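Local coordinates for protein putative isomerase YbhH (Escherichia coli, PDB 6OTV) that is of unestablished function but probably acts as an isomerase of the PrpF family, whose members are related to diaminopimelate epimerase, at residues T13-L24 and L56-S64; G99-N107 and V134-Y143. One frame throughout, in Å; residues are numbered along the deposited sequence.

Interaction 1: T13-L24 and L56-S64; sequences TSRGAFLLAEHL and LTSKVAIIS. With EDO (1,2-ethanediol), chain L.
Strands 14-20 and 59-64 form a parallel pair in which Ala17 faces Val60, Phe18 faces Ala61 and Leu19 faces Ile62. The ladder is straightest in its middle: Ala61 N donates to Ala17 O (168°), Leu19 N to Ala61 O, and Ile63 N to Leu19 O at 2.8 Å. Alternation sends successive side chains to opposite faces. On one, Ala61 CB sits over the Phe18 ring, 3.9 Å from its centroid and offset toward the rim, a CH-pi contact; Met96 of helix 94-106 also packs against Phe18. On the other, Leu19 CD1 meets Val60 CG1 at 3.9 Å, under helix 28-39, which comes between the two strands in sequence. Past the strand end, Leu24 CD1 reaches Ile62 CD1 (3.6 Å). At the opposite end, a bend in the Arg15 chain (chi3 75°) lays one guanidinium face over Thr57, with CG2 3.9 Å above its plane. A water in that plane accepts from Arg15 NE at 2.9 Å and donates to Thr57 O. Straight amide bonds thus fix the register, apolar side chains pack on both faces, and a water-bridged arginine finishes the end.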
loop_
_atom_site.group_PDB
_atom_site.type_symbol
_atom_site.label_atom_id
_atom_site.label_comp_id
_atom_site.label_asym_id
_atom_site.label_seq_id
_atom_site.Cartn_x
_atom_site.Cartn_y
_atom_site.Cartn_z
ATOM N N THR A 13 19.979 -14.283 8.601
ATOM C CA THR A 13 21.026 -15.286 8.451
ATOM C C THR A 13 21.888 -15.047 7.217
ATOM O O THR A 13 22.568 -15.969 6.754
ATOM C CB THR A 13 20.413 -16.684 8.394
ATOM O OG1 THR A 13 19.525 -16.769 7.271
ATOM C CG2 THR A 13 19.642 -16.975 9.664
ATOM N N SER A 14 21.864 -13.835 6.671
ATOM C CA SER A 14 22.640 -13.478 5.495
ATOM C C SER A 14 23.472 -12.244 5.802
ATOM O O SER A 14 23.235 -11.537 6.786
ATOM C CB SER A 14 21.736 -13.223 4.280
ATOM O OG SER A 14 21.085 -14.412 3.870
ATOM N N ARG A 15 24.447 -11.980 4.934
ATOM C CA ARG A 15 25.332 -10.833 5.077
ATOM C C ARG A 15 25.734 -10.345 3.693
ATOM O O ARG A 15 25.885 -11.142 2.762
ATOM C CB ARG A 15 26.574 -11.198 5.896
ATOM C CG ARG A 15 27.421 -10.023 6.341
ATOM C CD ARG A 15 28.704 -10.535 6.967
ATOM N NE ARG A 15 29.626 -11.024 5.947
ATOM C CZ ARG A 15 30.554 -11.952 6.158
ATOM N NH1 ARG A 15 30.679 -12.515 7.353
ATOM N NH2 ARG A 15 31.349 -12.327 5.166
ATOM N N GLY A 16 25.907 -9.035 3.560
ATOM C CA GLY A 16 26.347 -8.496 2.288
ATOM C C GLY A 16 26.398 -6.984 2.303
ATOM O O GLY A 16 26.280 -6.344 3.352
ATOM N N ALA A 17 26.584 -6.420 1.112
ATOM C CA ALA A 17 26.706 -4.979 0.956
ATOM C C ALA A 17 25.339 -4.329 0.828
ATOM O O ALA A 17 24.454 -4.837 0.129
ATOM C CB ALA A 17 27.544 -4.622 -0.271
ATOM N N PHE A 18 25.181 -3.198 1.504
ATOM C CA PHE A 18 24.019 -2.334 1.363
ATOM C C PHE A 18 24.482 -1.040 0.706
ATOM O O PHE A 18 25.366 -0.351 1.230
ATOM C CB PHE A 18 23.358 -2.082 2.719
ATOM C CG PHE A 18 22.536 -3.248 3.215
ATOM C CD1 PHE A 18 23.149 -4.413 3.647
ATOM C CD2 PHE A 18 21.150 -3.178 3.241
ATOM C CE1 PHE A 18 22.398 -5.489 4.096
ATOM C CE2 PHE A 18 20.392 -4.247 3.690
ATOM C CZ PHE A 18 21.017 -5.405 4.117
ATOM N N LEU A 19 23.903 -0.730 -0.452
ATOM C CA LEU A 19 24.356 0.360 -1.300
ATOM C C LEU A 19 23.188 1.274 -1.635
ATOM O O LEU A 19 22.040 0.833 -1.726
ATOM C CB LEU A 19 24.975 -0.171 -2.602
ATOM C CG LEU A 19 26.111 -1.187 -2.458
ATOM C CD1 LEU A 19 26.426 -1.838 -3.795
ATOM C CD2 LEU A 19 27.349 -0.515 -1.880
ATOM N N LEU A 20 23.494 2.555 -1.814
ATOM C CA LEU A 20 22.534 3.511 -2.343
ATOM C C LEU A 20 22.589 3.488 -3.863
ATOM O O LEU A 20 23.671 3.484 -4.456
ATOM C CB LEU A 20 22.828 4.922 -1.834
ATOM C CG LEU A 20 22.629 5.180 -0.343
ATOM C CD1 LEU A 20 23.197 6.539 0.029
ATOM C CD2 LEU A 20 21.155 5.102 0.013
ATOM N N ALA A 21 21.412 3.476 -4.493
ATOM C CA ALA A 21 21.353 3.429 -5.950
ATOM C C ALA A 21 22.014 4.639 -6.598
ATOM O O ALA A 21 22.433 4.550 -7.758
ATOM C CB ALA A 21 19.899 3.307 -6.411
ATOM N N GLU A 22 22.119 5.760 -5.876
ATOM C CA GLU A 22 22.826 6.929 -6.394
ATOM C C GLU A 22 24.241 6.581 -6.833
ATOM O O GLU A 22 24.747 7.126 -7.819
ATOM C CB GLU A 22 22.890 8.026 -5.331
ATOM C CG GLU A 22 21.656 8.869 -5.172
ATOM C CD GLU A 22 21.786 9.822 -3.999
ATOM O OE1 GLU A 22 22.756 9.673 -3.224
ATOM O OE2 GLU A 22 20.925 10.717 -3.853
ATOM N N HIS A 23 24.901 5.687 -6.102
ATOM C CA HIS A 23 26.323 5.434 -6.269
ATOM C C HIS A 23 26.623 4.368 -7.313
ATOM O O HIS A 23 27.775 3.941 -7.430
ATOM C CB HIS A 23 26.934 5.045 -4.922
ATOM C CG HIS A 23 26.788 6.104 -3.876
ATOM N ND1 HIS A 23 26.649 5.816 -2.535
ATOM C CD2 HIS A 23 26.757 7.455 -3.975
ATOM C CE1 HIS A 23 26.540 6.943 -1.853
ATOM N NE2 HIS A 23 26.603 7.952 -2.703
ATOM N N LEU A 24 25.623 3.941 -8.077
ATOM C CA LEU A 24 25.791 2.913 -9.088
ATOM C C LEU A 24 25.361 3.438 -10.452
ATOM O O LEU A 24 24.463 4.281 -10.542
ATOM C CB LEU A 24 24.976 1.659 -8.738
ATOM C CG LEU A 24 25.491 0.839 -7.551
ATOM C CD1 LEU A 24 24.463 -0.192 -7.113
ATOM C CD2 LEU A 24 26.803 0.160 -7.913
ATOM N N LEU A 56 25.304 -17.233 1.288
ATOM C CA LEU A 56 24.695 -16.483 2.378
ATOM C C LEU A 56 25.438 -15.190 2.686
ATOM O O LEU A 56 24.838 -14.262 3.238
ATOM C CB LEU A 56 24.624 -17.357 3.631
ATOM C CG LEU A 56 23.653 -18.538 3.548
ATOM C CD1 LEU A 56 23.648 -19.320 4.847
ATOM C CD2 LEU A 56 22.246 -18.058 3.208
ATOM N N THR A 57 26.722 -15.102 2.335
ATOM C CA THR A 57 27.544 -13.938 2.639
ATOM C C THR A 57 28.055 -13.264 1.369
ATOM O O THR A 57 29.117 -12.639 1.370
ATOM C CB THR A 57 28.712 -14.327 3.544
ATOM O OG1 THR A 57 29.493 -15.337 2.897
ATOM C CG2 THR A 57 28.202 -14.867 4.877
ATOM N N SER A 58 27.303 -13.384 0.279
ATOM C CA SER A 58 27.679 -12.811 -1.008
ATOM C C SER A 58 26.453 -12.185 -1.664
ATOM O O SER A 58 26.128 -12.450 -2.821
ATOM C CB SER A 58 28.313 -13.874 -1.905
ATOM O OG SER A 58 28.796 -13.303 -3.109
ATOM N N LYS A 59 25.758 -11.335 -0.912
ATOM C CA LYS A 59 24.517 -10.722 -1.355
ATOM C C LYS A 59 24.658 -9.205 -1.376
ATOM O O LYS A 59 25.544 -8.633 -0.736
ATOM C CB LYS A 59 23.349 -11.132 -0.446
ATOM C CG LYS A 59 23.113 -12.640 -0.358
ATOM C CD LYS A 59 21.910 -12.949 0.527
ATOM C CE LYS A 59 21.666 -14.445 0.667
ATOM N NZ LYS A 59 21.246 -15.055 -0.619
ATOM N N VAL A 60 23.773 -8.556 -2.132
ATOM C CA VAL A 60 23.756 -7.101 -2.257
ATOM C C VAL A 60 22.317 -6.616 -2.138
ATOM O O VAL A 60 21.396 -7.232 -2.684
ATOM C CB VAL A 60 24.377 -6.628 -3.592
ATOM C CG1 VAL A 60 24.308 -5.114 -3.709
ATOM C CG2 VAL A 60 25.819 -7.106 -3.724
ATOM N N ALA A 61 22.129 -5.509 -1.422
ATOM C CA ALA A 61 20.857 -4.798 -1.366
ATOM C C ALA A 61 21.084 -3.376 -1.855
ATOM O O ALA A 61 21.914 -2.649 -1.295
ATOM C CB ALA A 61 20.284 -4.793 0.053
ATOM N N ILE A 62 20.357 -2.980 -2.894
ATOM C CA ILE A 62 20.464 -1.644 -3.471
ATOM C C ILE A 62 19.220 -0.866 -3.061
ATOM O O ILE A 62 18.100 -1.205 -3.464
ATOM C CB ILE A 62 20.626 -1.694 -4.996
ATOM C CG1 ILE A 62 21.861 -2.525 -5.365
ATOM C CG2 ILE A 62 20.721 -0.283 -5.565
ATOM C CD1 ILE A 62 21.977 -2.841 -6.850
ATOM N N ILE A 63 19.414 0.180 -2.258
ATOM C CA ILE A 63 18.326 0.895 -1.597
ATOM C C ILE A 63 18.224 2.301 -2.173
ATOM O O ILE A 63 19.243 2.947 -2.452
ATOM C CB ILE A 63 18.538 0.950 -0.071
ATOM C CG1 ILE A 63 18.987 -0.414 0.472
ATOM C CG2 ILE A 63 17.277 1.428 0.625
ATOM C CD1 ILE A 63 18.022 -1.539 0.200
ATOM N N SER A 64 16.992 2.781 -2.329
ATOM C CA SER A 64 16.738 4.132 -2.808
ATOM C C SER A 64 15.347 4.553 -2.359
ATOM O O SER A 64 14.535 3.729 -1.932
ATOM C CB SER A 64 16.854 4.218 -4.331
ATOM O OG SER A 64 15.746 3.594 -4.956
HETATM C C1 EDO L . 18.576 7.991 -2.799
HETATM O O1 EDO L . 17.286 7.544 -3.236
HETATM C C2 EDO L . 19.600 6.874 -2.976
HETATM O O2 EDO L . 19.653 6.475 -4.350
HETATM O O HOH W 1 29.921 -10.326 3.157
#

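Interaction 2: G99-N107 and V134-Y143; sequences GVGAFAIEN and VQTPNGVVEY
Helix 94-106 packs its last turns against the end of strand 129-135 and the turn that follows it; Ala102 and Ile105 both meet Val134 and Val141, and Ala102 also meets Tyr143. Val141 splits its two methyls between the two helix residues. Its CG1, placed anti to the backbone N (chi1 169°), lies 3.8 Å from Ala102 CB, while its CG2 lies 3.7 Å from Ile105 CG2, so one valine addresses two residues a helical turn apart. Ile105 sends its other branch onward: CD1 meets Val134 CB and Thr136 CG2 end on, each at 4.0 Å. The hydroxyl of Thr136 is turned to different work, bonding to Thr117 and to the backbone carbonyl of Thr113. Val134 CG2 comes up against the helix backbone itself, 3.8 Å from Ala102 N, where Gly101 brings no side chain between them.

Tyr143 borders the patch. Ala102 CB approaches its CE1 at 3.9 Å, and Val141 CG1, from its own segment, lies over one ring face near the rim. The carboxylate of Glu106 arrives at the phenol edge, but the modelled approach of its OE2 to Tyr143 OH is too short to be trusted. Its OE1 is salt-bridged to Lys341. A bound ethanediol and an acetate, both probably from the crystallisation liquor, lie near the tyrosine side chain.

The helix end has its own fastening. Asn107 ND2 donates to Phe103 O with an N-H...O angle of 178°, and Asn107 N reaches the same oxygen from the opposite face of the carbonyl plane; ND2 also lies above the centre of the Phe103 ring. Across the segments, then, the secure contacts are dispersive, and the well-defined polar bonds hold each side in shape from within or from neighbouring strands.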
loop_
_atom_site.group_PDB
_atom_site.type_symbol
_atom_site.label_atom_id
_atom_site.label_comp_id
_atom_site.label_asym_id
_atom_site.label_seq_id
_atom_site.Cartn_x
_atom_site.Cartn_y
_atom_site.Cartn_z
ATOM N N GLY A 99 17.607 -5.811 6.866
ATOM C CA GLY A 99 18.450 -4.646 7.049
ATOM C C GLY A 99 18.015 -3.395 6.319
ATOM O O GLY A 99 18.555 -2.317 6.584
ATOM N N VAL A 100 17.031 -3.506 5.423
ATOM C CA VAL A 100 16.681 -2.381 4.557
ATOM C C VAL A 100 16.168 -1.205 5.379
ATOM O O VAL A 100 16.594 -0.057 5.186
ATOM C CB VAL A 100 15.656 -2.821 3.496
ATOM C CG1 VAL A 100 15.140 -1.616 2.719
ATOM C CG2 VAL A 100 16.280 -3.839 2.549
ATOM N N GLY A 101 15.249 -1.470 6.311
ATOM C CA GLY A 101 14.632 -0.388 7.066
ATOM C C GLY A 101 15.632 0.393 7.896
ATOM O O GLY A 101 15.638 1.628 7.887
ATOM N N ALA A 102 16.493 -0.318 8.630
ATOM C CA ALA A 102 17.504 0.353 9.439
ATOM C C ALA A 102 18.494 1.111 8.566
ATOM O O ALA A 102 18.955 2.198 8.933
ATOM C CB ALA A 102 18.234 -0.662 10.319
ATOM N N PHE A 103 18.835 0.552 7.403
ATOM C CA PHE A 103 19.747 1.238 6.497
ATOM C C PHE A 103 19.116 2.511 5.945
ATOM O O PHE A 103 19.793 3.536 5.803
ATOM C CB PHE A 103 20.158 0.298 5.364
ATOM C CG PHE A 103 21.106 0.913 4.374
ATOM C CD1 PHE A 103 22.471 0.921 4.615
ATOM C CD2 PHE A 103 20.634 1.473 3.198
ATOM C CE1 PHE A 103 23.350 1.487 3.702
ATOM C CE2 PHE A 103 21.507 2.038 2.280
ATOM C CZ PHE A 103 22.866 2.043 2.534
ATOM N N ALA A 104 17.819 2.465 5.631
ATOM C CA ALA A 104 17.149 3.643 5.092
ATOM C C ALA A 104 17.093 4.766 6.120
ATOM O O ALA A 104 17.228 5.944 5.768
ATOM C CB ALA A 104 15.744 3.276 4.621
ATOM N N ILE A 105 16.906 4.420 7.394
ATOM C CA ILE A 105 16.847 5.440 8.437
ATOM C C ILE A 105 18.224 6.051 8.670
ATOM O O ILE A 105 18.361 7.275 8.786
ATOM C CB ILE A 105 16.261 4.843 9.728
ATOM C CG1 ILE A 105 14.833 4.346 9.482
ATOM C CG2 ILE A 105 16.287 5.870 10.849
ATOM C CD1 ILE A 105 14.302 3.431 10.563
ATOM N N GLU A 106 19.266 5.218 8.732
ATOM C CA GLU A 106 20.606 5.744 8.973
ATOM C C GLU A 106 21.106 6.618 7.829
ATOM O O GLU A 106 21.972 7.472 8.054
ATOM C CB GLU A 106 21.593 4.600 9.217
ATOM C CG GLU A 106 21.352 3.834 10.508
ATOM C CD GLU A 106 22.571 3.047 10.946
ATOM O OE1 GLU A 106 23.610 3.674 11.239
ATOM O OE2 GLU A 106 22.499 1.802 10.984
ATOM N N ASN A 107 20.583 6.436 6.615
ATOM C CA ASN A 107 21.021 7.201 5.454
ATOM C C ASN A 107 20.018 8.278 5.048
ATOM O O ASN A 107 20.083 8.787 3.924
ATOM C CB ASN A 107 21.304 6.263 4.278
ATOM C CG ASN A 107 22.507 5.368 4.521
ATOM O OD1 ASN A 107 23.639 5.731 4.197
ATOM N ND2 ASN A 107 22.269 4.193 5.098
ATOM N N VAL A 134 11.154 -0.969 12.734
ATOM C CA VAL A 134 12.516 -0.871 13.238
ATOM C C VAL A 134 12.485 -0.273 14.637
ATOM O O VAL A 134 11.811 0.737 14.874
ATOM C CB VAL A 134 13.388 -0.021 12.300
ATOM C CG1 VAL A 134 14.798 0.110 12.853
ATOM C CG2 VAL A 134 13.396 -0.620 10.896
ATOM N N GLN A 135 13.211 -0.894 15.560
ATOM C CA GLN A 135 13.396 -0.334 16.895
ATOM C C GLN A 135 14.191 0.962 16.783
ATOM O O GLN A 135 15.370 0.949 16.412
ATOM C CB GLN A 135 14.112 -1.339 17.793
ATOM C CG GLN A 135 13.377 -2.657 17.961
ATOM C CD GLN A 135 12.038 -2.487 18.648
ATOM O OE1 GLN A 135 11.877 -1.628 19.514
ATOM N NE2 GLN A 135 11.065 -3.302 18.258
ATOM N N THR A 136 13.549 2.084 17.089
ATOM C CA THR A 136 14.192 3.398 17.049
ATOM C C THR A 136 13.858 4.173 18.319
ATOM O O THR A 136 13.087 5.139 18.288
ATOM C CB THR A 136 13.766 4.179 15.804
ATOM O OG1 THR A 136 12.336 4.168 15.694
ATOM C CG2 THR A 136 14.378 3.568 14.547
ATOM N N PRO A 137 14.424 3.775 19.459
ATOM C CA PRO A 137 14.219 4.560 20.683
ATOM C C PRO A 137 14.855 5.937 20.551
ATOM O O PRO A 137 16.035 6.064 20.217
ATOM C CB PRO A 137 14.900 3.716 21.768
ATOM C CG PRO A 137 15.870 2.855 21.033
ATOM C CD PRO A 137 15.238 2.573 19.705
ATOM N N ASN A 138 14.047 6.970 20.798
ATOM C CA ASN A 138 14.469 8.366 20.671
ATOM C C ASN A 138 14.930 8.695 19.254
ATOM O O ASN A 138 15.783 9.564 19.055
ATOM C CB ASN A 138 15.564 8.713 21.685
ATOM C CG ASN A 138 15.079 8.621 23.118
ATOM O OD1 ASN A 138 13.962 9.029 23.435
ATOM N ND2 ASN A 138 15.918 8.076 23.993
ATOM N N GLY A 139 14.374 8.004 18.260
ATOM C CA GLY A 139 14.682 8.294 16.874
ATOM C C GLY A 139 16.016 7.785 16.380
ATOM O O GLY A 139 16.480 8.228 15.325
ATOM N N VAL A 140 16.648 6.862 17.101
ATOM C CA VAL A 140 17.950 6.320 16.730
ATOM C C VAL A 140 17.816 4.814 16.559
ATOM O O VAL A 140 17.284 4.130 17.443
ATOM C CB VAL A 140 19.025 6.657 17.779
ATOM C CG1 VAL A 140 20.357 6.016 17.405
ATOM C CG2 VAL A 140 19.168 8.166 17.924
ATOM N N VAL A 141 18.297 4.303 15.423
ATOM C CA VAL A 141 18.220 2.875 15.147
ATOM C C VAL A 141 18.950 2.105 16.237
ATOM O O VAL A 141 20.084 2.436 16.606
ATOM C CB VAL A 141 18.797 2.569 13.758
ATOM C CG1 VAL A 141 18.975 1.065 13.568
ATOM C CG2 VAL A 141 17.896 3.140 12.678
ATOM N N GLU A 142 18.293 1.080 16.767
ATOM C CA GLU A 142 18.842 0.246 17.826
ATOM C C GLU A 142 19.074 -1.152 17.274
ATOM O O GLU A 142 18.148 -1.774 16.739
ATOM C CB GLU A 142 17.899 0.202 19.030
ATOM C CG GLU A 142 18.372 -0.708 20.145
ATOM C CD GLU A 142 19.642 -0.206 20.798
ATOM O OE1 GLU A 142 19.561 0.739 21.609
ATOM O OE2 GLU A 142 20.724 -0.750 20.489
ATOM N N TYR A 143 20.306 -1.644 17.402
ATOM C CA TYR A 143 20.643 -2.996 16.981
ATOM C C TYR A 143 20.733 -3.979 18.138
ATOM O O TYR A 143 20.580 -5.186 17.915
ATOM C CB TYR A 143 21.967 -2.997 16.211
ATOM C CG TYR A 143 21.883 -2.258 14.897
ATOM C CD1 TYR A 143 21.132 -2.766 13.842
ATOM C CD2 TYR A 143 22.546 -1.054 14.712
ATOM C CE1 TYR A 143 21.045 -2.096 12.639
ATOM C CE2 TYR A 143 22.467 -0.374 13.509
ATOM C CZ TYR A 143 21.714 -0.903 12.476
ATOM O OH TYR A 143 21.628 -0.234 11.279
#

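In the fold
Both segments of interaction 1 precede those of interaction 2 in the sequence, and the centres of the two contacts lie about 16 Å apart. Helix 94-106 connects them: Phe18 and Ile63, from the face of the strand pair that also carries Ala61, pack against Gly99, Val100 and Phe103, while Ala102 and Ile105 of the same helix turn to the 134-143 segment. Strand 3-11 pairs with 14-20 and also touches Phe103 and Tyr143, giving a second route between the contacts. Helix 28-39 covers the other face of the strand pair. The parallel strands therefore lie between two helices, one of which carries the packing on to strand 129-135 and its turn, within one continuous PrpF family region.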